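Local coordinates for protein SusD homolog (Bacteroides ovatus, PDB 4F53) that probably binds mucin O-glycans as a SusD-family outer-membrane lipoprotein, a largely alpha-helical, TPR-like sugar-binding protein, at residues 194-199 / 239-244; 235-240 / 370-375; 275-280 / 380-385; 322-327 / 438-443. One frame throughout, in Å; residues are numbered along the deposited sequence.

Contact 1: 194-199 / 239-244; sequences YKFANS and DGAYRK
Lys195 and Phe196, neighbours on helix 190-207, meet Asp239 and Ala241 where the chain enters strand 241-243, so a helix of the TPR-like SusD fold is joined to a small antiparallel sheet. The two helix residues divide the work by their first torsions. Lys195 has CG anti to its carbonyl carbon (chi1 -66°) and runs on extended, carrying NZ to within 3.1 Å of Asp239 OD1 in a salt bridge. The ammonium comes down on this oxygen from above the carboxylate plane, 41° out of it, and further back the CD methylene lies 3.8 Å from Asp239 CG. The other oxygen, OD2, accepts from the amides of Thr235 and Ala236. With an alanine at Asp239, the Lys195 ammonium would probably lose its counter-charge and those two amides their acceptor. Phe196 swings the other way, CG anti to the backbone N, and presents its ring edge to the methyl group: CE2 lies 3.6 Å from Ala241 CB, near the ring plane. Trp193 and Phe335 meet the same ring edge-to-face. One turn along the helix, Ser199 N and Ser199 OG reach Lys195 O from opposite faces of its carbonyl plane, the hydroxyl at 2.6 Å.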
loop_
_atom_site.group_PDB
_atom_site.type_symbol
_atom_site.label_atom_id
_atom_site.label_comp_id
_atom_site.label_asym_id
_atom_site.label_seq_id
_atom_site.Cartn_x
_atom_site.Cartn_y
_atom_site.Cartn_z
ATOM N N TYR A 194 -20.059 -3.622 -5.012
ATOM C CA TYR A 194 -20.170 -5.085 -5.064
ATOM C C TYR A 194 -18.881 -5.652 -5.639
ATOM O O TYR A 194 -18.327 -6.587 -5.065
ATOM C CB TYR A 194 -21.389 -5.512 -5.917
ATOM C CG TYR A 194 -21.569 -7.013 -6.021
ATOM C CD1 TYR A 194 -22.150 -7.740 -4.983
ATOM C CD2 TYR A 194 -21.152 -7.711 -7.155
ATOM C CE1 TYR A 194 -22.319 -9.122 -5.073
ATOM C CE2 TYR A 194 -21.301 -9.099 -7.248
ATOM C CZ TYR A 194 -21.896 -9.799 -6.208
ATOM O OH TYR A 194 -22.065 -11.162 -6.279
ATOM N N LYS A 195 -18.391 -5.064 -6.761
ATOM C CA LYS A 195 -17.136 -5.471 -7.412
ATOM C C LYS A 195 -15.948 -5.188 -6.523
ATOM O O LYS A 195 -15.039 -6.006 -6.462
ATOM C CB LYS A 195 -16.943 -4.754 -8.768
ATOM C CG LYS A 195 -17.988 -5.151 -9.807
ATOM C CD LYS A 195 -17.577 -4.628 -11.154
ATOM C CE LYS A 195 -18.746 -4.542 -12.093
ATOM N NZ LYS A 195 -18.312 -4.081 -13.436
ATOM N N PHE A 196 -15.955 -4.037 -5.817
ATOM C CA PHE A 196 -14.887 -3.629 -4.891
ATOM C C PHE A 196 -14.785 -4.654 -3.748
ATOM O O PHE A 196 -13.679 -5.103 -3.450
ATOM C CB PHE A 196 -15.174 -2.202 -4.338
ATOM C CG PHE A 196 -14.192 -1.655 -3.322
ATOM C CD1 PHE A 196 -14.260 -2.039 -1.986
ATOM C CD2 PHE A 196 -13.205 -0.756 -3.702
ATOM C CE1 PHE A 196 -13.334 -1.546 -1.050
ATOM C CE2 PHE A 196 -12.299 -0.240 -2.768
ATOM C CZ PHE A 196 -12.374 -0.626 -1.447
ATOM N N ALA A 197 -15.947 -5.012 -3.113
ATOM C CA ALA A 197 -16.024 -5.953 -1.995
ATOM C C ALA A 197 -15.508 -7.349 -2.397
ATOM O O ALA A 197 -14.712 -7.920 -1.647
ATOM C CB ALA A 197 -17.439 -6.033 -1.463
ATOM N N ASN A 198 -15.880 -7.865 -3.584
ATOM C CA ASN A 198 -15.351 -9.160 -4.042
ATOM C C ASN A 198 -13.848 -9.067 -4.360
ATOM O O ASN A 198 -13.111 -10.020 -4.131
ATOM C CB ASN A 198 -16.107 -9.670 -5.259
ATOM C CG ASN A 198 -17.414 -10.292 -4.898
ATOM O OD1 ASN A 198 -17.478 -11.215 -4.075
ATOM N ND2 ASN A 198 -18.481 -9.790 -5.499
ATOM N N SER A 199 -13.390 -7.904 -4.862
ATOM C CA SER A 199 -11.975 -7.648 -5.174
ATOM C C SER A 199 -11.160 -7.623 -3.878
ATOM O O SER A 199 -10.040 -8.128 -3.862
ATOM C CB SER A 199 -11.843 -6.334 -5.929
ATOM O OG SER A 199 -12.551 -6.459 -7.156
ATOM N N ASP A 239 -13.695 0.347 -13.237
ATOM C CA ASP A 239 -14.201 -0.311 -12.031
ATOM C C ASP A 239 -13.342 0.056 -10.812
ATOM O O ASP A 239 -13.787 -0.131 -9.673
ATOM C CB ASP A 239 -14.242 -1.840 -12.170
ATOM C CG ASP A 239 -15.209 -2.384 -13.189
ATOM O OD1 ASP A 239 -16.263 -1.747 -13.415
ATOM O OD2 ASP A 239 -14.939 -3.471 -13.726
ATOM N N GLY A 240 -12.126 0.557 -11.067
ATOM C CA GLY A 240 -11.173 0.957 -10.036
ATOM C C GLY A 240 -11.725 1.985 -9.075
ATOM O O GLY A 240 -12.586 2.766 -9.459
ATOM N N ALA A 241 -11.253 1.979 -7.810
ATOM C CA ALA A 241 -11.709 2.921 -6.780
ATOM C C ALA A 241 -10.724 4.090 -6.662
ATOM O O ALA A 241 -9.563 3.906 -6.303
ATOM C CB ALA A 241 -11.888 2.218 -5.433
ATOM N N TYR A 242 -11.210 5.293 -7.019
ATOM C CA TYR A 242 -10.474 6.562 -7.020
ATOM C C TYR A 242 -11.327 7.596 -6.326
ATOM O O TYR A 242 -12.459 7.801 -6.739
ATOM C CB TYR A 242 -10.137 7.011 -8.466
ATOM C CG TYR A 242 -9.341 5.974 -9.226
ATOM C CD1 TYR A 242 -7.959 5.890 -9.091
ATOM C CD2 TYR A 242 -9.975 5.060 -10.066
ATOM C CE1 TYR A 242 -7.228 4.920 -9.765
ATOM C CE2 TYR A 242 -9.254 4.084 -10.744
ATOM C CZ TYR A 242 -7.881 4.017 -10.589
ATOM O OH TYR A 242 -7.156 3.072 -11.275
ATOM N N ARG A 243 -10.835 8.193 -5.244
ATOM C CA ARG A 243 -11.641 9.159 -4.499
ATOM C C ARG A 243 -11.407 10.578 -4.978
ATOM O O ARG A 243 -10.266 11.025 -5.077
ATOM C CB ARG A 243 -11.370 9.064 -2.981
ATOM C CG ARG A 243 -12.422 9.791 -2.139
ATOM C CD ARG A 243 -12.281 9.559 -0.643
ATOM N NE ARG A 243 -12.574 10.782 0.133
ATOM C CZ ARG A 243 -11.762 11.847 0.221
ATOM N NH1 ARG A 243 -10.580 11.858 -0.415
ATOM N NH2 ARG A 243 -12.122 12.904 0.936
ATOM N N LYS A 244 -12.501 11.297 -5.252
ATOM C CA LYS A 244 -12.464 12.714 -5.631
ATOM C C LYS A 244 -12.162 13.453 -4.344
ATOM O O LYS A 244 -12.906 13.311 -3.345
ATOM C CB LYS A 244 -13.779 13.158 -6.318
ATOM C CG LYS A 244 -13.892 14.665 -6.519
ATOM C CD LYS A 244 -15.207 15.072 -7.122
ATOM C CE LYS A 244 -15.282 16.558 -7.346
ATOM N NZ LYS A 244 -16.614 16.955 -7.871
#

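Contact 2: 235-240 / 370-375; sequences TAATDG and FEENGI
Ala237, at the start of the 3-10 turn 237-239, and Glu372, in the last turn of helix 358-372, mark the closest backbone approach, with their CA atoms 5.8 Å apart. The methyl group of Ala237 points at the helix and touches two successive glutamates, its CB 3.7 Å from Glu371 CD and 4.1 Å from Glu372 CG. Glu371 has CG anti to the backbone N (chi1 -169°) and an extended chain, which lays it alongside that methyl. Just beyond these glutamates the helix ends in a Schellman motif: Gly374, at positive phi, sends its N to Glu371 O, while Ile375 N returns to Phe370 O. The polar link across the contact is made by water. One molecule accepts from Ala237 N and donates to Glu371 OE1 at 2.7 Å; a second accepts from Thr238 N and donates to Glu371 OE2 at 3.0 Å, so the carboxylate serves the first two amides of the 3-10 turn at one remove. A third water donates both to Ala237 O and, at 2.6 Å, to Glu372 OE2, whose companion OE1 is hydrogen-bonded to Ser338 OG. A bound calcium ion lies about 3 Å from the nearest atom of the Glu371 side chain, consistent with a calcium-site role for this acid.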
loop_
_atom_site.group_PDB
_atom_site.type_symbol
_atom_site.label_atom_id
_atom_site.label_comp_id
_atom_site.label_asym_id
_atom_site.label_seq_id
_atom_site.Cartn_x
_atom_site.Cartn_y
_atom_site.Cartn_z
ATOM N N THR A 235 -13.114 -5.633 -13.420
ATOM C CA THR A 235 -12.530 -6.189 -14.663
ATOM C C THR A 235 -12.157 -5.079 -15.663
ATOM O O THR A 235 -11.449 -5.342 -16.632
ATOM C CB THR A 235 -13.477 -7.210 -15.343
ATOM O OG1 THR A 235 -14.674 -6.536 -15.678
ATOM C CG2 THR A 235 -13.794 -8.439 -14.466
ATOM N N ALA A 236 -12.672 -3.874 -15.474
ATOM C CA ALA A 236 -12.387 -2.755 -16.372
ATOM C C ALA A 236 -11.666 -1.670 -15.595
ATOM O O ALA A 236 -11.890 -1.556 -14.384
ATOM C CB ALA A 236 -13.690 -2.214 -16.970
ATOM N N ALA A 237 -10.821 -0.866 -16.268
ATOM C CA ALA A 237 -10.095 0.246 -15.624
ATOM C C ALA A 237 -11.058 1.183 -14.845
ATOM O O ALA A 237 -10.716 1.651 -13.764
ATOM C CB ALA A 237 -9.317 1.048 -16.664
ATOM N N THR A 238 -12.275 1.399 -15.376
ATOM C CA THR A 238 -13.280 2.278 -14.753
ATOM C C THR A 238 -13.966 1.631 -13.535
ATOM O O THR A 238 -14.705 2.315 -12.847
ATOM C CB THR A 238 -14.307 2.749 -15.765
ATOM O OG1 THR A 238 -14.848 1.604 -16.421
ATOM C CG2 THR A 238 -13.727 3.743 -16.754
ATOM N N ASP A 239 -13.695 0.347 -13.237
ATOM C CA ASP A 239 -14.201 -0.311 -12.031
ATOM C C ASP A 239 -13.342 0.056 -10.812
ATOM O O ASP A 239 -13.787 -0.131 -9.673
ATOM C CB ASP A 239 -14.242 -1.840 -12.170
ATOM C CG ASP A 239 -15.209 -2.384 -13.189
ATOM O OD1 ASP A 239 -16.263 -1.747 -13.415
ATOM O OD2 ASP A 239 -14.939 -3.471 -13.726
ATOM N N GLY A 240 -12.126 0.557 -11.067
ATOM C CA GLY A 240 -11.173 0.957 -10.036
ATOM C C GLY A 240 -11.725 1.985 -9.075
ATOM O O GLY A 240 -12.586 2.766 -9.459
ATOM N N PHE A 370 -1.874 0.515 -18.236
ATOM C CA PHE A 370 -1.670 1.461 -19.353
ATOM C C PHE A 370 -2.934 2.353 -19.530
ATOM O O PHE A 370 -2.829 3.572 -19.550
ATOM C CB PHE A 370 -1.341 0.701 -20.642
ATOM C CG PHE A 370 0.136 0.461 -20.862
ATOM C CD1 PHE A 370 0.931 -0.088 -19.853
ATOM C CD2 PHE A 370 0.728 0.745 -22.090
ATOM C CE1 PHE A 370 2.285 -0.337 -20.067
ATOM C CE2 PHE A 370 2.090 0.515 -22.295
ATOM C CZ PHE A 370 2.854 -0.046 -21.292
ATOM N N GLU A 371 -4.117 1.730 -19.573
ATOM C CA GLU A 371 -5.412 2.403 -19.680
ATOM C C GLU A 371 -5.651 3.339 -18.486
ATOM O O GLU A 371 -6.098 4.461 -18.675
ATOM C CB GLU A 371 -6.527 1.359 -19.773
ATOM C CG GLU A 371 -7.875 1.935 -20.152
ATOM C CD GLU A 371 -8.962 0.902 -20.372
ATOM O OE1 GLU A 371 -8.654 -0.316 -20.392
ATOM O OE2 GLU A 371 -10.134 1.322 -20.518
ATOM N N GLU A 372 -5.346 2.891 -17.265
ATOM C CA GLU A 372 -5.500 3.702 -16.046
ATOM C C GLU A 372 -4.646 4.980 -16.114
ATOM O O GLU A 372 -4.972 5.975 -15.483
ATOM C CB GLU A 372 -5.048 2.885 -14.807
ATOM C CG GLU A 372 -6.035 1.830 -14.329
ATOM C CD GLU A 372 -5.510 0.715 -13.437
ATOM O OE1 GLU A 372 -4.287 0.636 -13.164
ATOM O OE2 GLU A 372 -6.352 -0.103 -13.016
ATOM N N ASN A 373 -3.522 4.929 -16.857
ATOM C CA ASN A 373 -2.555 6.016 -16.933
ATOM C C ASN A 373 -2.628 6.759 -18.250
ATOM O O ASN A 373 -1.739 7.562 -18.541
ATOM C CB ASN A 373 -1.152 5.465 -16.660
ATOM C CG ASN A 373 -0.980 5.106 -15.195
ATOM O OD1 ASN A 373 -0.969 5.965 -14.321
ATOM N ND2 ASN A 373 -0.950 3.831 -14.872
ATOM N N GLY A 374 -3.726 6.545 -18.992
ATOM C CA GLY A 374 -4.020 7.217 -20.251
ATOM C C GLY A 374 -3.085 6.892 -21.390
ATOM O O GLY A 374 -2.994 7.676 -22.327
ATOM N N ILE A 375 -2.395 5.734 -21.343
ATOM C CA ILE A 375 -1.482 5.357 -22.421
ATOM C C ILE A 375 -2.274 4.583 -23.475
ATOM O O ILE A 375 -2.788 3.508 -23.212
ATOM C CB ILE A 375 -0.239 4.605 -21.887
ATOM C CG1 ILE A 375 0.471 5.476 -20.846
ATOM C CG2 ILE A 375 0.704 4.221 -23.046
ATOM C CD1 ILE A 375 1.285 4.773 -20.024
HETATM O O HOH W 1 -8.524 0.974 -12.120
HETATM O O HOH W 2 -10.753 -1.501 -19.070
HETATM O O HOH W 3 -12.403 1.146 -18.549
#

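Contact 3: 275-280 / 380-385; sequences NDPRRE and ENYLAS
Tyr382, on the short helix 379-383, directs its phenol at the paired side chains of Asp276 and Arg278 in the turn before helix 279-282. With CG anti to the backbone N (chi1 -176°), the ring reaches across to the turn and its hydroxyl arrives where acid and base meet. The carboxylate is canted by 53° to the ring, and Asp276 OD2 lies 2.8 Å from Tyr382 OH in a weak, not fully settled hydrogen bond. The guanidinium stands nearly upright to the ring, the planes 85° apart, with the hydroxyl at its edge and in its plane. Nearer the CB end of the ring, Pro277 CD packs 4.0 Å from Tyr382 CD1. Arg278 holds the acid side-on: NE runs almost straight to the syn lone pair of Asp276 OD1 at 2.8 Å, and NH2 takes the syn lone pair of Asp276 OD2 at 2.7 Å. OD1 also accepts from Arg278 N, a capping bond within the type I turn 276-279. A leucine in place of Asp276 would probably leave the buried guanidinium without its countercharge and the Arg278 amide uncapped. Gln433 joins from helix 423-438, meeting Tyr382 OH through NE2 and Arg278 NH2 through OE1. The geometry suggests that the buried charges probably offset each other largely within the turn, with the tyrosine hydroxyl, Gln433 and Ser369 as further polar neighbours.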
loop_
_atom_site.group_PDB
_atom_site.type_symbol
_atom_site.label_atom_id
_atom_site.label_comp_id
_atom_site.label_asym_id
_atom_site.label_seq_id
_atom_site.Cartn_x
_atom_site.Cartn_y
_atom_site.Cartn_z
ATOM N N ASN A 275 11.867 0.632 -20.351
ATOM C CA ASN A 275 11.485 1.778 -21.218
ATOM C C ASN A 275 9.990 2.016 -21.058
ATOM O O ASN A 275 9.248 2.092 -22.024
ATOM C CB ASN A 275 11.865 1.540 -22.698
ATOM C CG ASN A 275 13.358 1.436 -22.908
ATOM O OD1 ASN A 275 14.108 2.389 -22.656
ATOM N ND2 ASN A 275 13.832 0.262 -23.330
ATOM N N ASP A 276 9.541 1.991 -19.798
ATOM C CA ASP A 276 8.141 2.078 -19.439
ATOM C C ASP A 276 7.517 3.433 -19.810
ATOM O O ASP A 276 7.961 4.480 -19.317
ATOM C CB ASP A 276 7.990 1.781 -17.951
ATOM C CG ASP A 276 6.641 1.238 -17.551
ATOM O OD1 ASP A 276 5.622 1.828 -17.956
ATOM O OD2 ASP A 276 6.603 0.251 -16.801
ATOM N N PRO A 277 6.453 3.419 -20.652
ATOM C CA PRO A 277 5.753 4.685 -20.977
ATOM C C PRO A 277 4.930 5.245 -19.804
ATOM O O PRO A 277 4.442 6.361 -19.904
ATOM C CB PRO A 277 4.849 4.322 -22.167
ATOM C CG PRO A 277 4.656 2.887 -22.081
ATOM C CD PRO A 277 5.843 2.267 -21.353
ATOM N N ARG A 278 4.808 4.519 -18.694
ATOM C CA ARG A 278 4.118 5.044 -17.499
ATOM C C ARG A 278 5.034 5.990 -16.755
ATOM O O ARG A 278 4.580 6.629 -15.827
ATOM C CB ARG A 278 3.615 3.933 -16.562
ATOM C CG ARG A 278 2.475 3.128 -17.163
ATOM C CD ARG A 278 2.261 1.878 -16.381
ATOM N NE ARG A 278 3.335 0.916 -16.621
ATOM C CZ ARG A 278 3.275 -0.350 -16.251
ATOM N NH1 ARG A 278 2.198 -0.815 -15.640
ATOM N NH2 ARG A 278 4.279 -1.171 -16.514
ATOM N N ARG A 279 6.314 6.114 -17.163
ATOM C CA ARG A 279 7.246 7.067 -16.523
ATOM C C ARG A 279 6.700 8.476 -16.616
ATOM O O ARG A 279 6.587 9.143 -15.578
ATOM C CB ARG A 279 8.661 7.012 -17.112
ATOM C CG ARG A 279 9.452 5.829 -16.554
ATOM C CD ARG A 279 10.774 5.643 -17.294
ATOM N NE ARG A 279 10.548 5.489 -18.734
ATOM C CZ ARG A 279 11.515 5.447 -19.644
ATOM N NH1 ARG A 279 12.786 5.559 -19.278
ATOM N NH2 ARG A 279 11.219 5.301 -20.926
ATOM N N GLU A 280 6.271 8.882 -17.842
ATOM C CA GLU A 280 5.687 10.191 -18.107
ATOM C C GLU A 280 4.333 10.330 -17.401
ATOM O O GLU A 280 3.955 11.444 -17.078
ATOM C CB GLU A 280 5.588 10.495 -19.625
ATOM C CG GLU A 280 4.632 9.600 -20.417
ATOM C CD GLU A 280 4.971 9.195 -21.852
ATOM O OE1 GLU A 280 5.579 10.016 -22.580
ATOM O OE2 GLU A 280 4.552 8.085 -22.272
ATOM N N GLU A 380 1.769 -3.577 -26.702
ATOM C CA GLU A 380 2.247 -4.797 -27.364
ATOM C C GLU A 380 3.782 -4.839 -27.399
ATOM O O GLU A 380 4.353 -5.904 -27.192
ATOM C CB GLU A 380 1.657 -4.940 -28.777
ATOM C CG GLU A 380 0.134 -4.861 -28.837
ATOM C CD GLU A 380 -0.489 -3.471 -28.958
ATOM O OE1 GLU A 380 0.251 -2.457 -29.025
ATOM O OE2 GLU A 380 -1.741 -3.407 -28.984
ATOM N N ASN A 381 4.449 -3.698 -27.610
ATOM C CA ASN A 381 5.916 -3.651 -27.595
ATOM C C ASN A 381 6.408 -3.783 -26.170
ATOM O O ASN A 381 7.422 -4.425 -25.940
ATOM C CB ASN A 381 6.495 -2.380 -28.246
ATOM C CG ASN A 381 6.173 -2.228 -29.707
ATOM O OD1 ASN A 381 6.373 -3.137 -30.524
ATOM N ND2 ASN A 381 5.698 -1.051 -30.072
ATOM N N TYR A 382 5.699 -3.191 -25.216
ATOM C CA TYR A 382 6.069 -3.278 -23.807
ATOM C C TYR A 382 5.982 -4.735 -23.332
ATOM O O TYR A 382 6.926 -5.219 -22.706
ATOM C CB TYR A 382 5.201 -2.360 -22.946
ATOM C CG TYR A 382 5.625 -2.368 -21.491
ATOM C CD1 TYR A 382 6.699 -1.594 -21.049
ATOM C CD2 TYR A 382 4.965 -3.169 -20.552
ATOM C CE1 TYR A 382 7.102 -1.613 -19.713
ATOM C CE2 TYR A 382 5.339 -3.171 -19.209
ATOM C CZ TYR A 382 6.413 -2.398 -18.793
ATOM O OH TYR A 382 6.805 -2.434 -17.465
ATOM N N LEU A 383 4.883 -5.448 -23.683
ATOM C CA LEU A 383 4.632 -6.851 -23.322
ATOM C C LEU A 383 5.728 -7.801 -23.832
ATOM O O LEU A 383 5.965 -8.829 -23.213
ATOM C CB LEU A 383 3.260 -7.302 -23.853
ATOM C CG LEU A 383 2.013 -6.708 -23.139
ATOM C CD1 LEU A 383 0.723 -7.096 -23.871
ATOM C CD2 LEU A 383 1.944 -7.139 -21.692
ATOM N N ALA A 384 6.418 -7.442 -24.914
ATOM C CA ALA A 384 7.497 -8.226 -25.527
ATOM C C ALA A 384 8.897 -7.808 -25.027
ATOM O O ALA A 384 9.888 -8.427 -25.400
ATOM C CB ALA A 384 7.427 -8.076 -27.046
ATOM N N SER A 385 8.976 -6.769 -24.206
ATOM C CA SER A 385 10.219 -6.192 -23.674
ATOM C C SER A 385 11.012 -7.223 -22.851
ATOM O O SER A 385 10.429 -7.944 -22.026
ATOM C CB SER A 385 9.910 -4.941 -22.835
ATOM O OG SER A 385 10.997 -4.508 -22.026
#

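Contact 4: 322-327 / 438-443; sequences SCMKVT and NFPNGM
A cis-proline turn, Phe439-Pro440, leads into helix 442-452 in the interior of this TPR-like protein, and Met324, from the loop before strand 332-335, reaches in to touch both of its residues. Met324 is present as selenomethionine. Its CG stands anti to the backbone N (chi1 -173°), at the start of an extended chain that carries SE and CE to the turn, although Met324 CA and Pro440 CA stay 9.4 Å apart. The selenium makes an oblique Met-aromatic contact, 5.2 Å from the centroid of the Phe439 ring and 63° off its normal; the atom it approaches most closely is Phe439 CZ, at 4.1 Å. The cis peptide folds the proline back over its neighbour, and Pro440 CB sits above the centre of the Phe439 ring. Tyr282 stacks with the same ring and Tyr61 meets it edge-to-face, while Trp251 and Met255 of helix 250-257 pack on Met324. Beyond the proline, Asn441 is the centre of an inverse gamma turn and the N-cap of the helix, with Gly442 N bonded to Pro440 O. At the far end of the selenomethionine, which crosses Pro440 at about a right angle, the methyl carbon Met324 CE rests 3.9 Å from Pro440 CG.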
loop_
_atom_site.group_PDB
_atom_site.type_symbol
_atom_site.label_atom_id
_atom_site.label_comp_id
_atom_site.label_asym_id
_atom_site.label_seq_id
_atom_site.Cartn_x
_atom_site.Cartn_y
_atom_site.Cartn_z
ATOM N N SER A 322 13.948 13.002 -9.671
ATOM C CA SER A 322 12.600 12.892 -10.260
ATOM C C SER A 322 11.525 13.042 -9.190
ATOM O O SER A 322 11.635 12.489 -8.091
ATOM C CB SER A 322 12.425 11.571 -11.004
ATOM O OG SER A 322 13.047 11.644 -12.278
ATOM N N CYS A 323 10.521 13.858 -9.518
ATOM C CA CYS A 323 9.397 14.222 -8.666
ATOM C C CYS A 323 8.100 13.730 -9.293
ATOM O O CYS A 323 7.934 13.790 -10.515
ATOM C CB CYS A 323 9.382 15.738 -8.478
ATOM S SG CYS A 323 8.154 16.331 -7.285
HETATM N N MSE A 324 7.159 13.279 -8.440
HETATM C CA MSE A 324 5.838 12.809 -8.881
HETATM C C MSE A 324 5.137 13.890 -9.675
HETATM O O MSE A 324 5.269 15.076 -9.355
HETATM C CB MSE A 324 4.998 12.420 -7.648
HETATM C CG MSE A 324 3.662 11.752 -7.937
HETATM SE SE MSE A 324 2.878 11.184 -6.226
HETATM C CE MSE A 324 1.116 10.627 -6.860
ATOM N N LYS A 325 4.421 13.479 -10.727
ATOM C CA LYS A 325 3.573 14.358 -11.544
ATOM C C LYS A 325 2.250 14.380 -10.819
ATOM O O LYS A 325 1.603 13.334 -10.721
ATOM C CB LYS A 325 3.458 13.816 -12.988
ATOM C CG LYS A 325 3.251 14.890 -14.038
ATOM C CD LYS A 325 3.355 14.345 -15.462
ATOM C CE LYS A 325 4.791 14.083 -15.861
ATOM N NZ LYS A 325 5.005 14.220 -17.335
ATOM N N VAL A 326 1.900 15.493 -10.170
ATOM C CA VAL A 326 0.676 15.511 -9.338
ATOM C C VAL A 326 0.182 16.926 -9.142
ATOM O O VAL A 326 0.997 17.834 -8.963
ATOM C CB VAL A 326 0.917 14.781 -7.961
ATOM C CG1 VAL A 326 2.056 15.412 -7.145
ATOM C CG2 VAL A 326 -0.367 14.628 -7.128
ATOM N N THR A 327 -1.150 17.113 -9.178
ATOM C CA THR A 327 -1.797 18.395 -8.878
ATOM C C THR A 327 -2.719 18.222 -7.649
ATOM O O THR A 327 -3.037 17.097 -7.257
ATOM C CB THR A 327 -2.551 19.006 -10.061
ATOM O OG1 THR A 327 -3.782 18.337 -10.252
ATOM C CG2 THR A 327 -1.740 19.059 -11.323
ATOM N N ASN A 438 0.665 -0.449 -9.196
ATOM C CA ASN A 438 0.010 -0.016 -7.959
ATOM C C ASN A 438 0.564 1.258 -7.382
ATOM O O ASN A 438 0.015 1.754 -6.397
ATOM C CB ASN A 438 0.000 -1.109 -6.887
ATOM C CG ASN A 438 -1.389 -1.570 -6.555
ATOM O OD1 ASN A 438 -2.372 -0.987 -7.003
ATOM N ND2 ASN A 438 -1.508 -2.637 -5.773
ATOM N N PHE A 439 1.574 1.854 -8.012
ATOM C CA PHE A 439 2.032 3.162 -7.569
ATOM C C PHE A 439 0.816 4.147 -7.576
ATOM O O PHE A 439 0.045 4.083 -8.525
ATOM C CB PHE A 439 3.144 3.659 -8.505
ATOM C CG PHE A 439 3.601 5.074 -8.212
ATOM C CD1 PHE A 439 4.603 5.318 -7.278
ATOM C CD2 PHE A 439 3.026 6.157 -8.867
ATOM C CE1 PHE A 439 5.022 6.627 -7.005
ATOM C CE2 PHE A 439 3.437 7.467 -8.584
ATOM C CZ PHE A 439 4.432 7.695 -7.663
ATOM N N PRO A 440 0.596 5.042 -6.571
ATOM C CA PRO A 440 1.406 5.314 -5.365
ATOM C C PRO A 440 0.895 4.601 -4.079
ATOM O O PRO A 440 1.130 5.091 -2.974
ATOM C CB PRO A 440 1.266 6.852 -5.246
ATOM C CG PRO A 440 -0.159 7.124 -5.679
ATOM C CD PRO A 440 -0.539 5.987 -6.651
ATOM N N ASN A 441 0.202 3.460 -4.223
ATOM C CA ASN A 441 -0.368 2.695 -3.106
ATOM C C ASN A 441 0.702 1.873 -2.384
ATOM O O ASN A 441 0.738 0.645 -2.518
ATOM C CB ASN A 441 -1.520 1.781 -3.570
ATOM C CG ASN A 441 -2.331 1.204 -2.415
ATOM O OD1 ASN A 441 -2.034 1.420 -1.218
ATOM N ND2 ASN A 441 -3.378 0.466 -2.741
ATOM N N GLY A 442 1.532 2.555 -1.594
ATOM C CA GLY A 442 2.625 1.919 -0.872
ATOM C C GLY A 442 2.215 0.969 0.221
ATOM O O GLY A 442 2.941 0.013 0.504
HETATM N N MSE A 443 1.070 1.237 0.884
HETATM C CA MSE A 443 0.615 0.356 1.967
HETATM C C MSE A 443 0.439 -1.065 1.435
HETATM O O MSE A 443 1.028 -2.010 1.985
HETATM C CB MSE A 443 -0.683 0.879 2.626
HETATM C CG MSE A 443 -1.080 0.087 3.899
HETATM SE SE MSE A 443 0.329 0.093 5.288
HETATM C CE MSE A 443 0.400 -1.828 5.708
#

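How the contacts relate
Burial and chemistry vary separately across the four contacts. Contact 4 lies nearest the chain's centre and is wholly apolar; contact 3 is farthest out, yet it too is buried and encloses a charge pair. Contacts 1 and 2 are partly buried: the first combines a direct salt bridge with an aromatic edge, the second adds water bridges to a methyl contact, near a calcium ion. These two share Asp239 and Gly240, so one loop faces helix 190-207 and helix 358-372 in turn. Phe370 ties contact 2 to contact 3, packing on Pro277 and Tyr382. Between contacts 3 and 4 the link is slighter, a weak hydrogen bond from Lys325 NZ to Glu280 O.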